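Long-range contacts in pyridoxal kinase (Entamoeba histolytica, PDB 4S1H), which probably phosphorylates pyridoxal at the expense of ATP, yielding pyridoxal 5'-phosphate, and is held here with ADP and magnesium: residues Leu6-Tyr11 against Gly82-Ser87; Phe108-Ile113 against Asp128-Leu133; Val17-Gly22 against Ser33-Thr38; Tyr11-Phe16 against Thr38-Asn43. All blocks are in the same frame, centred on the assembly; numbering follows the deposited sequence.

Interaction 1 (Leu6-Tyr11 against Gly82-Ser87); sequences LTISSY and GYFPSS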
# COMPACT_ATOMS: atom_id res chain seq x y z
N LEU A 6 -13.20 -2.83 -1.54
CA LEU A 6 -12.30 -3.75 -2.25
C LEU A 6 -11.84 -3.03 -3.48
O LEU A 6 -12.67 -2.51 -4.24
CB LEU A 6 -13.01 -5.04 -2.60
CG LEU A 6 -12.36 -5.96 -3.62
CD1 LEU A 6 -11.08 -6.54 -3.01
CD2 LEU A 6 -13.34 -7.06 -4.00
N THR A 7 -10.53 -2.97 -3.65
CA THR A 7 -9.95 -2.26 -4.79
C THR A 7 -8.91 -3.13 -5.47
O THR A 7 -7.98 -3.68 -4.84
CB THR A 7 -9.41 -0.86 -4.41
OG1 THR A 7 -8.61 -0.35 -5.49
CG2 THR A 7 -8.58 -0.90 -3.18
N ILE A 8 -9.09 -3.27 -6.77
CA ILE A 8 -8.32 -4.16 -7.61
C ILE A 8 -7.63 -3.32 -8.65
O ILE A 8 -8.29 -2.76 -9.55
CB ILE A 8 -9.26 -5.21 -8.28
CG1 ILE A 8 -10.03 -6.02 -7.23
CG2 ILE A 8 -8.50 -6.08 -9.26
CD1 ILE A 8 -11.15 -6.89 -7.79
N SER A 9 -6.32 -3.19 -8.57
CA SER A 9 -5.58 -2.33 -9.48
C SER A 9 -4.08 -2.60 -9.37
O SER A 9 -3.65 -3.53 -8.66
CB SER A 9 -5.89 -0.85 -9.23
OG SER A 9 -5.36 -0.04 -10.27
N SER A 10 -3.29 -1.83 -10.08
CA SER A 10 -1.87 -2.08 -10.23
C SER A 10 -1.07 -1.70 -9.00
O SER A 10 -1.56 -1.00 -8.12
CB SER A 10 -1.33 -1.27 -11.41
OG SER A 10 -1.72 0.09 -11.26
N TYR A 11 0.17 -2.18 -8.93
CA TYR A 11 1.07 -1.86 -7.83
C TYR A 11 2.46 -1.54 -8.38
O TYR A 11 2.96 -2.26 -9.25
CB TYR A 11 1.13 -3.02 -6.82
CG TYR A 11 2.08 -2.73 -5.70
CD1 TYR A 11 1.65 -2.05 -4.59
CD2 TYR A 11 3.41 -3.11 -5.77
CE1 TYR A 11 2.50 -1.73 -3.56
CE2 TYR A 11 4.30 -2.82 -4.73
CZ TYR A 11 3.82 -2.16 -3.62
OH TYR A 11 4.65 -1.82 -2.58
N GLY A 82 -9.19 -0.68 -11.32
CA GLY A 82 -8.28 0.16 -12.05
C GLY A 82 -7.62 -0.58 -13.19
O GLY A 82 -8.31 -1.07 -14.13
N TYR A 83 -6.30 -0.66 -13.12
CA TYR A 83 -5.50 -1.20 -14.20
C TYR A 83 -5.51 -2.72 -14.20
O TYR A 83 -5.36 -3.32 -13.14
CB TYR A 83 -4.05 -0.73 -14.09
CG TYR A 83 -3.14 -1.30 -15.15
CD1 TYR A 83 -3.07 -0.71 -16.42
CD2 TYR A 83 -2.36 -2.42 -14.90
CE1 TYR A 83 -2.24 -1.24 -17.40
CE2 TYR A 83 -1.53 -2.94 -15.86
CZ TYR A 83 -1.47 -2.35 -17.10
OH TYR A 83 -0.64 -2.87 -18.07
N PHE A 84 -5.70 -3.31 -15.39
CA PHE A 84 -5.49 -4.73 -15.58
C PHE A 84 -4.47 -4.96 -16.70
O PHE A 84 -4.57 -4.34 -17.76
CB PHE A 84 -6.78 -5.43 -15.94
CG PHE A 84 -7.82 -5.37 -14.88
CD1 PHE A 84 -7.93 -6.37 -13.93
CD2 PHE A 84 -8.78 -4.36 -14.89
CE1 PHE A 84 -8.92 -6.32 -12.98
CE2 PHE A 84 -9.79 -4.32 -13.96
CZ PHE A 84 -9.86 -5.30 -12.99
N PRO A 85 -3.51 -5.86 -16.49
CA PRO A 85 -2.52 -6.13 -17.53
C PRO A 85 -3.01 -7.09 -18.62
O PRO A 85 -2.42 -7.13 -19.70
CB PRO A 85 -1.34 -6.75 -16.74
CG PRO A 85 -1.98 -7.41 -15.59
CD PRO A 85 -3.16 -6.55 -15.23
N SER A 86 -4.10 -7.81 -18.35
CA SER A 86 -4.58 -8.87 -19.23
C SER A 86 -6.07 -9.07 -19.08
O SER A 86 -6.62 -8.84 -18.00
CB SER A 86 -3.83 -10.19 -18.94
OG SER A 86 -3.87 -10.53 -17.56
N SER A 87 -6.72 -9.49 -20.16
CA SER A 87 -8.18 -9.65 -20.17
C SER A 87 -8.67 -10.78 -19.25
O SER A 87 -9.79 -10.71 -18.75
CB SER A 87 -8.70 -9.87 -21.58
OG SER A 87 -8.06 -10.97 -22.16
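Ile-8 lays its CG2 methyl obliquely against the ring of Phe-84, CG2 lying 3.8 Å from CE1 and slightly farther from CZ. With CG1 beside the backbone N (chi1 -58°), the short branch CG2 takes the place anti to that N and is the one that reaches the ring. The same ring also packs on Leu-89, Val-90 and Thr-93 of helix 87-100. Two polar links follow along the chain. Gly-82 N donates to Ile-8 O at 2.9 Å, a backbone bond that continues the parallel pairing of strands 5-9 and 78-81. Next, Tyr-83 N donates to Ser-9 OG at 3.1 Å, with 161° at the hydrogen; OG is anti to the backbone N of Ser-9 (chi1 -170°), which turns it to Gly-82, OG lying 3.4 Å from Gly-82 CA. This is the C-terminal edge of the central sheet in a ribokinase-like fold, where the loops leaving the strands build the active site. Ser-10, a residue of the pyridoxal 5'-phosphate site, which is empty in this chain, presses CB on Tyr-83 CD2 at 3.8 Å, while its OG lies 3.8 Å from Tyr-83 CB. The serine thus touches both the ring and the CB of Tyr-83, whose carbonyl oxygen takes a hydrogen bond from Thr-38 OG1.

Interaction 2 (Phe108-Ile113 against Asp128-Leu133); sequences FLCDPI and DSMKEL. With MG (magnesium ion), chain D.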
# COMPACT_ATOMS: atom_id res chain seq x y z
N PHE A 108 -20.02 0.41 -7.20
CA PHE A 108 -18.85 0.06 -7.98
C PHE A 108 -18.42 1.23 -8.85
O PHE A 108 -19.15 1.66 -9.75
CB PHE A 108 -19.15 -1.20 -8.78
CG PHE A 108 -18.09 -1.60 -9.78
CD1 PHE A 108 -16.73 -1.29 -9.63
CD2 PHE A 108 -18.47 -2.33 -10.92
CE1 PHE A 108 -15.79 -1.70 -10.57
CE2 PHE A 108 -17.52 -2.77 -11.82
CZ PHE A 108 -16.18 -2.46 -11.64
N LEU A 109 -17.25 1.78 -8.53
CA LEU A 109 -16.57 2.76 -9.35
C LEU A 109 -15.56 2.03 -10.21
O LEU A 109 -14.58 1.48 -9.70
CB LEU A 109 -15.87 3.81 -8.47
CG LEU A 109 -15.22 5.02 -9.17
CD1 LEU A 109 -14.92 6.09 -8.13
CD2 LEU A 109 -13.97 4.69 -9.93
N CYS A 110 -15.77 2.03 -11.51
CA CYS A 110 -14.86 1.44 -12.47
C CYS A 110 -14.03 2.54 -13.08
O CYS A 110 -14.57 3.45 -13.74
CB CYS A 110 -15.62 0.66 -13.55
SG CYS A 110 -14.56 -0.15 -14.76
N ASP A 111 -12.73 2.51 -12.85
CA ASP A 111 -11.82 3.47 -13.47
C ASP A 111 -11.09 2.74 -14.58
O ASP A 111 -10.12 2.03 -14.32
CB ASP A 111 -10.83 3.93 -12.40
CG ASP A 111 -10.00 5.08 -12.82
OD1 ASP A 111 -10.43 5.82 -13.73
OD2 ASP A 111 -8.94 5.31 -12.18
N PRO A 112 -11.56 2.86 -15.82
CA PRO A 112 -10.93 2.14 -16.92
C PRO A 112 -9.59 2.78 -17.22
O PRO A 112 -9.53 3.97 -17.46
CB PRO A 112 -11.93 2.30 -18.05
CG PRO A 112 -12.63 3.58 -17.78
CD PRO A 112 -12.59 3.79 -16.28
N ILE A 113 -8.52 2.00 -17.17
CA ILE A 113 -7.17 2.47 -17.45
C ILE A 113 -6.73 1.84 -18.75
O ILE A 113 -6.36 0.68 -18.82
CB ILE A 113 -6.16 2.12 -16.34
CG1 ILE A 113 -6.72 2.49 -14.97
CG2 ILE A 113 -4.82 2.79 -16.61
CD1 ILE A 113 -7.07 3.95 -14.81
N ASP A 128 -11.60 -4.67 -25.05
CA ASP A 128 -12.87 -5.34 -25.24
C ASP A 128 -13.44 -5.90 -23.94
O ASP A 128 -14.65 -5.82 -23.70
CB ASP A 128 -12.74 -6.45 -26.29
CG ASP A 128 -12.44 -5.90 -27.67
OD1 ASP A 128 -12.82 -4.74 -27.96
OD2 ASP A 128 -11.81 -6.63 -28.44
N SER A 129 -12.57 -6.44 -23.08
CA SER A 129 -13.03 -6.95 -21.80
C SER A 129 -13.50 -5.81 -20.90
O SER A 129 -14.47 -5.96 -20.17
CB SER A 129 -11.95 -7.82 -21.13
OG SER A 129 -10.84 -7.07 -20.69
N MET A 130 -12.81 -4.67 -20.94
CA MET A 130 -13.26 -3.48 -20.20
C MET A 130 -14.64 -2.98 -20.65
O MET A 130 -15.39 -2.46 -19.84
CB MET A 130 -12.24 -2.36 -20.33
CG MET A 130 -12.44 -1.17 -19.40
SD MET A 130 -12.39 -1.54 -17.62
CE MET A 130 -11.23 -2.93 -17.53
N LYS A 131 -14.95 -3.11 -21.94
CA LYS A 131 -16.28 -2.74 -22.42
C LYS A 131 -17.38 -3.54 -21.74
O LYS A 131 -18.52 -3.03 -21.59
CB LYS A 131 -16.37 -2.88 -23.95
CG LYS A 131 -15.53 -1.90 -24.73
CD LYS A 131 -15.66 -2.19 -26.23
CE LYS A 131 -15.03 -1.11 -27.08
NZ LYS A 131 -15.41 -1.26 -28.51
N GLU A 132 -17.05 -4.76 -21.30
CA GLU A 132 -17.99 -5.58 -20.55
C GLU A 132 -18.00 -5.24 -19.07
O GLU A 132 -19.06 -5.13 -18.47
CB GLU A 132 -17.72 -7.08 -20.76
CG GLU A 132 -18.02 -7.60 -22.18
CD GLU A 132 -19.43 -7.28 -22.68
OE1 GLU A 132 -20.41 -7.49 -21.92
OE2 GLU A 132 -19.57 -6.80 -23.83
N LEU A 133 -16.82 -5.04 -18.49
CA LEU A 133 -16.75 -4.68 -17.07
C LEU A 133 -17.52 -3.38 -16.73
O LEU A 133 -18.21 -3.31 -15.74
CB LEU A 133 -15.28 -4.56 -16.62
CG LEU A 133 -15.06 -4.26 -15.13
CD1 LEU A 133 -15.71 -5.31 -14.24
CD2 LEU A 133 -13.58 -4.15 -14.84
MG MG D . -9.79 7.50 -14.60
O HOH W 1 -7.75 7.24 -13.77
O HOH W 2 -9.23 6.52 -16.22
O HOH W 3 -10.21 8.66 -12.64
O HOH W 4 -9.26 9.31 -15.41
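Strand 108-110 and helix 128-133 run nearly antiparallel, 154° between their directions, with axes 11.3 Å apart at closest approach. They are the first two members of a beta-alpha-beta unit of the ribokinase-like core: the chain leaves strand 107-110, passes a small hairpin, descends helix 124-133 and returns in the parallel neighbouring strand 139-140. The layer between strand and helix is apolar. Leu-133 divides its two methyls between two partners. CD1 comes to the edge of the Phe-108 ring, near the ring plane and 3.9 Å from CZ, the two side chains crossing at about a right angle; CD2 rests 4.1 Å from Cys-110 SG. That sulfur, anti to the backbone N of Cys-110 (chi1 -179°), projects to the helix and also meets Met-130 SD at 3.8 Å. Bends at chi2 and chi3 of Met-130 bring SD to the cysteine, while CG touches Pro-112 CB at 3.8 Å. Between Cys-110 and Pro-112, Asp-111 turns its side chain away from the helix and into the active site. Its OD1 binds a magnesium ion at 2.0 Å, in a shell of six completed by four waters and Thr-141 O. One of those waters, water 2, donates to Pro-112 O at 2.9 Å, which ties the packed backbone to the metal's first shell.

Interaction 3 (Val17-Gly22 against Ser33-Thr38); sequences VGNRCG and SIFVLT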
# COMPACT_ATOMS: atom_id res chain seq x y z
N VAL A 17 1.11 5.06 -8.42
CA VAL A 17 -0.00 4.78 -9.36
C VAL A 17 -0.91 3.73 -8.75
O VAL A 17 -0.54 3.10 -7.74
CB VAL A 17 0.48 4.31 -10.76
CG1 VAL A 17 1.33 5.38 -11.43
CG2 VAL A 17 1.23 3.00 -10.68
N GLY A 18 -2.10 3.57 -9.35
CA GLY A 18 -3.01 2.51 -9.07
C GLY A 18 -3.31 2.29 -7.60
O GLY A 18 -3.58 3.23 -6.83
N ASN A 19 -3.21 1.03 -7.20
CA ASN A 19 -3.49 0.70 -5.80
C ASN A 19 -2.54 1.31 -4.77
O ASN A 19 -2.91 1.44 -3.62
CB ASN A 19 -3.61 -0.82 -5.57
CG ASN A 19 -5.03 -1.29 -5.45
OD1 ASN A 19 -5.96 -0.50 -5.30
ND2 ASN A 19 -5.22 -2.58 -5.52
N ARG A 20 -1.34 1.72 -5.17
CA ARG A 20 -0.46 2.46 -4.28
C ARG A 20 -1.05 3.83 -3.91
O ARG A 20 -1.05 4.22 -2.75
CB ARG A 20 0.94 2.53 -4.84
CG ARG A 20 1.98 3.07 -3.93
CD ARG A 20 2.42 2.13 -2.81
NE ARG A 20 3.24 3.01 -1.96
CZ ARG A 20 2.96 3.48 -0.75
NH1 ARG A 20 1.86 3.11 -0.08
NH2 ARG A 20 3.77 4.37 -0.22
N CYS A 21 -1.55 4.57 -4.91
CA CYS A 21 -2.38 5.77 -4.65
C CYS A 21 -3.56 5.45 -3.76
O CYS A 21 -3.86 6.19 -2.83
CB CYS A 21 -2.89 6.38 -5.96
SG CYS A 21 -1.57 7.02 -6.96
N GLY A 22 -4.24 4.35 -4.04
CA GLY A 22 -5.39 3.93 -3.28
C GLY A 22 -5.06 3.69 -1.84
O GLY A 22 -5.78 4.13 -0.95
N SER A 33 -9.79 -1.06 3.88
CA SER A 33 -9.90 -1.54 2.49
C SER A 33 -9.03 -2.76 2.22
O SER A 33 -8.01 -2.96 2.89
CB SER A 33 -9.49 -0.42 1.55
OG SER A 33 -10.27 0.74 1.82
N ILE A 34 -9.47 -3.56 1.27
CA ILE A 34 -8.72 -4.66 0.72
C ILE A 34 -8.09 -4.18 -0.59
O ILE A 34 -8.79 -3.66 -1.46
CB ILE A 34 -9.64 -5.87 0.44
CG1 ILE A 34 -10.37 -6.33 1.70
CG2 ILE A 34 -8.84 -7.00 -0.19
CD1 ILE A 34 -11.49 -7.33 1.42
N PHE A 35 -6.78 -4.39 -0.74
CA PHE A 35 -6.04 -3.99 -1.93
C PHE A 35 -5.48 -5.21 -2.65
O PHE A 35 -4.41 -5.74 -2.28
CB PHE A 35 -4.93 -2.99 -1.60
CG PHE A 35 -5.39 -1.76 -0.88
CD1 PHE A 35 -5.51 -1.73 0.51
CD2 PHE A 35 -5.74 -0.62 -1.60
CE1 PHE A 35 -5.95 -0.58 1.16
CE2 PHE A 35 -6.15 0.53 -0.93
CZ PHE A 35 -6.29 0.54 0.43
N VAL A 36 -6.22 -5.71 -3.62
CA VAL A 36 -5.80 -6.82 -4.42
C VAL A 36 -5.01 -6.26 -5.60
O VAL A 36 -5.47 -5.41 -6.34
CB VAL A 36 -6.97 -7.69 -4.91
CG1 VAL A 36 -6.45 -8.80 -5.81
CG2 VAL A 36 -7.74 -8.24 -3.72
N LEU A 37 -3.80 -6.72 -5.78
CA LEU A 37 -2.91 -6.21 -6.85
C LEU A 37 -3.08 -6.94 -8.18
O LEU A 37 -3.31 -8.14 -8.24
CB LEU A 37 -1.44 -6.30 -6.39
CG LEU A 37 -1.17 -5.79 -4.97
CD1 LEU A 37 0.33 -5.88 -4.71
CD2 LEU A 37 -1.72 -4.39 -4.71
N THR A 38 -2.97 -6.20 -9.27
CA THR A 38 -2.97 -6.80 -10.60
C THR A 38 -1.58 -6.81 -11.27
O THR A 38 -1.41 -7.43 -12.33
CB THR A 38 -3.90 -6.05 -11.58
OG1 THR A 38 -3.45 -4.71 -11.70
CG2 THR A 38 -5.31 -6.03 -11.06
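The amide of Asn-19 and the ring of Phe-35 stand nearly perpendicular, their planes 81° apart. OD1 meets the ring at its edge, near the ring plane and 3.7 Å from CD2. The hydrogen bond of that oxygen is with Thr-7 OG1, and it helps to fix the rotation of the amide. Asn-19 ND2 lies 3.0 Å from Val-36 O at an angle too poor for a hydrogen bond; its bonding partner is outside the two segments, with Thr-7 O in range. Leu-37 approaches the same side chain with one methyl, CD2 lying 4.0 Å from Asn-19 ND2. These residues belong to the beta-alpha-beta unit made by strand 5-9, helix 18-28 and strand 33-41; the short segments of helix and second strand run almost antiparallel (166°), with axes 9.2 Å apart. One helical turn on, Gly-22 offers bare backbone to the phenylalanine: its carbonyl carbon C sits 3.5 Å from Phe-35 CE2, approached obliquely. The ring reaches there with CG beside the backbone N of Phe-35 (chi1 -56°). Val-36 faces the other side of the sheet and packs on helix 57-69. The second subunit lies alongside, Arg-20 forming a salt bridge with its Asp-27.

Interaction 4 (Tyr11-Phe16 against Thr38-Asn43); sequences YVCSGF and TTHLAN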
# COMPACT_ATOMS: atom_id res chain seq x y z
N TYR A 11 0.17 -2.18 -8.93
CA TYR A 11 1.07 -1.86 -7.83
C TYR A 11 2.46 -1.54 -8.38
O TYR A 11 2.96 -2.26 -9.25
CB TYR A 11 1.13 -3.02 -6.82
CG TYR A 11 2.08 -2.73 -5.70
CD1 TYR A 11 1.65 -2.05 -4.59
CD2 TYR A 11 3.41 -3.11 -5.77
CE1 TYR A 11 2.50 -1.73 -3.56
CE2 TYR A 11 4.30 -2.82 -4.73
CZ TYR A 11 3.82 -2.16 -3.62
OH TYR A 11 4.65 -1.82 -2.58
N VAL A 12 3.06 -0.47 -7.84
CA VAL A 12 4.47 -0.11 -8.05
C VAL A 12 5.20 -0.01 -6.72
O VAL A 12 4.64 0.53 -5.76
CB VAL A 12 4.65 1.22 -8.82
CG1 VAL A 12 4.22 1.01 -10.25
CG2 VAL A 12 3.86 2.37 -8.17
N CYS A 13 6.41 -0.54 -6.66
CA CYS A 13 7.24 -0.51 -5.42
C CYS A 13 7.72 0.88 -5.04
O CYS A 13 7.82 1.24 -3.88
CB CYS A 13 8.45 -1.43 -5.54
SG CYS A 13 8.01 -3.14 -5.87
N SER A 14 8.00 1.69 -6.07
CA SER A 14 8.44 3.06 -5.94
C SER A 14 7.48 3.93 -6.73
O SER A 14 6.97 3.51 -7.80
CB SER A 14 9.82 3.20 -6.50
OG SER A 14 10.35 4.52 -6.36
N GLY A 15 7.21 5.09 -6.19
CA GLY A 15 6.21 5.98 -6.78
C GLY A 15 4.76 5.64 -6.56
O GLY A 15 4.40 4.80 -5.74
N PHE A 16 3.89 6.31 -7.31
CA PHE A 16 2.47 6.39 -6.95
C PHE A 16 1.61 6.26 -8.21
O PHE A 16 1.42 7.22 -8.97
CB PHE A 16 2.19 7.68 -6.17
CG PHE A 16 3.25 8.00 -5.14
CD1 PHE A 16 3.33 7.27 -3.98
CD2 PHE A 16 4.23 8.96 -5.40
CE1 PHE A 16 4.33 7.52 -3.05
CE2 PHE A 16 5.24 9.23 -4.47
CZ PHE A 16 5.29 8.50 -3.29
N THR A 38 -2.97 -6.20 -9.27
CA THR A 38 -2.97 -6.80 -10.60
C THR A 38 -1.58 -6.81 -11.27
O THR A 38 -1.41 -7.43 -12.33
CB THR A 38 -3.90 -6.05 -11.58
OG1 THR A 38 -3.45 -4.71 -11.70
CG2 THR A 38 -5.31 -6.03 -11.06
N THR A 39 -0.62 -6.11 -10.66
CA THR A 39 0.80 -6.11 -11.05
C THR A 39 1.67 -5.99 -9.82
O THR A 39 1.20 -5.56 -8.77
CB THR A 39 1.19 -4.92 -11.96
OG1 THR A 39 1.18 -3.68 -11.22
CG2 THR A 39 0.22 -4.79 -13.14
N HIS A 40 2.94 -6.36 -9.98
CA HIS A 40 3.99 -6.04 -9.01
C HIS A 40 5.19 -5.53 -9.79
O HIS A 40 6.07 -6.31 -10.18
CB HIS A 40 4.31 -7.28 -8.16
CG HIS A 40 5.39 -7.08 -7.13
ND1 HIS A 40 6.20 -8.10 -6.71
CD2 HIS A 40 5.79 -5.98 -6.45
CE1 HIS A 40 7.06 -7.66 -5.81
NE2 HIS A 40 6.84 -6.38 -5.63
N LEU A 41 5.22 -4.22 -10.04
CA LEU A 41 6.28 -3.59 -10.81
C LEU A 41 7.17 -2.74 -9.93
O LEU A 41 6.74 -2.23 -8.91
CB LEU A 41 5.69 -2.66 -11.87
CG LEU A 41 4.60 -3.31 -12.73
CD1 LEU A 41 4.02 -2.28 -13.68
CD2 LEU A 41 5.16 -4.49 -13.50
N ALA A 42 8.41 -2.55 -10.35
CA ALA A 42 9.35 -1.71 -9.62
C ALA A 42 8.91 -0.26 -9.59
O ALA A 42 9.04 0.42 -8.60
CB ALA A 42 10.71 -1.78 -10.25
N ASN A 43 8.42 0.20 -10.75
CA ASN A 43 8.10 1.61 -10.96
C ASN A 43 7.10 1.71 -12.12
O ASN A 43 6.79 0.71 -12.75
CB ASN A 43 9.38 2.39 -11.24
CG ASN A 43 10.30 1.69 -12.24
OD1 ASN A 43 11.34 1.12 -11.87
ND2 ASN A 43 9.90 1.70 -13.52
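A single parallel beta bridge, Val-12 with Leu-41, joins the loop after strand 5-9 to the far end of strand 33-41, close to Ser-10 and Thr-45 of the pyridoxal 5'-phosphate site, unoccupied in this chain. Leu-41 is gripped from both flanks of Val-12: its N donates to Tyr-11 O at 3.1 Å, and its O accepts from Cys-13 N at 2.8 Å. Past the bridge, Ser-14 N donates to Ala-42 O at 3.0 Å. At the opposite end a side chain takes over, for Tyr-11 N donates almost straight (171°) to Thr-39 OG1 at 2.9 Å; chi1 of 70° sets that hydroxyl between the threonine's backbone N and carbonyl carbon. The side chains of Tyr-11 and His-40 lie side by side and point the same way, their rings meeting rim to rim with planes 49° apart and centroids 5.9 Å apart. Cys-13 SG sits obliquely by the imidazole, 3.5 Å from His-40 NE2, a nitrogen hydrogen-bonded to Leu-37 N of the second subunit. Val-12 CG1 presses on the backbone of Asn-43, 3.5 Å from its C. The Tyr-11 OH likewise crosses over, to Phe-35 O of the second subunit. Within the chain, Tyr-11 packs on Arg-20 and Met-23 of helix 18-28, while strand 33-41, flanked by strand 5-9 on one side, pairs on the other with antiparallel strand 52-54 through His-40 and Ser-53.

Overall arrangement
All four contacts are largely buried and reach the same central sheet, but their chemistry changes with position. Interaction 2 is purely apolar across its strand-helix layer, with the magnesium site by the strand's C-terminal end. Interaction 3 packs helix 18-28 on strand 33-41, both of one beta-alpha-beta unit, the first in the chain, mixing an amide with an aromatic ring. Interactions 1 and 4 rely on backbone hydrogen bonds helped by serine or threonine hydroxyls, at the ends of strands near the substrate site. Interactions 3 and 4 share Thr-38 and strand 33-41, and both meet the second subunit broadly, interaction 1 through Tyr-11 alone and interaction 2 not at all. Interaction 1 touches the other three, while interactions 2 and 4 have centres about 21 Å apart.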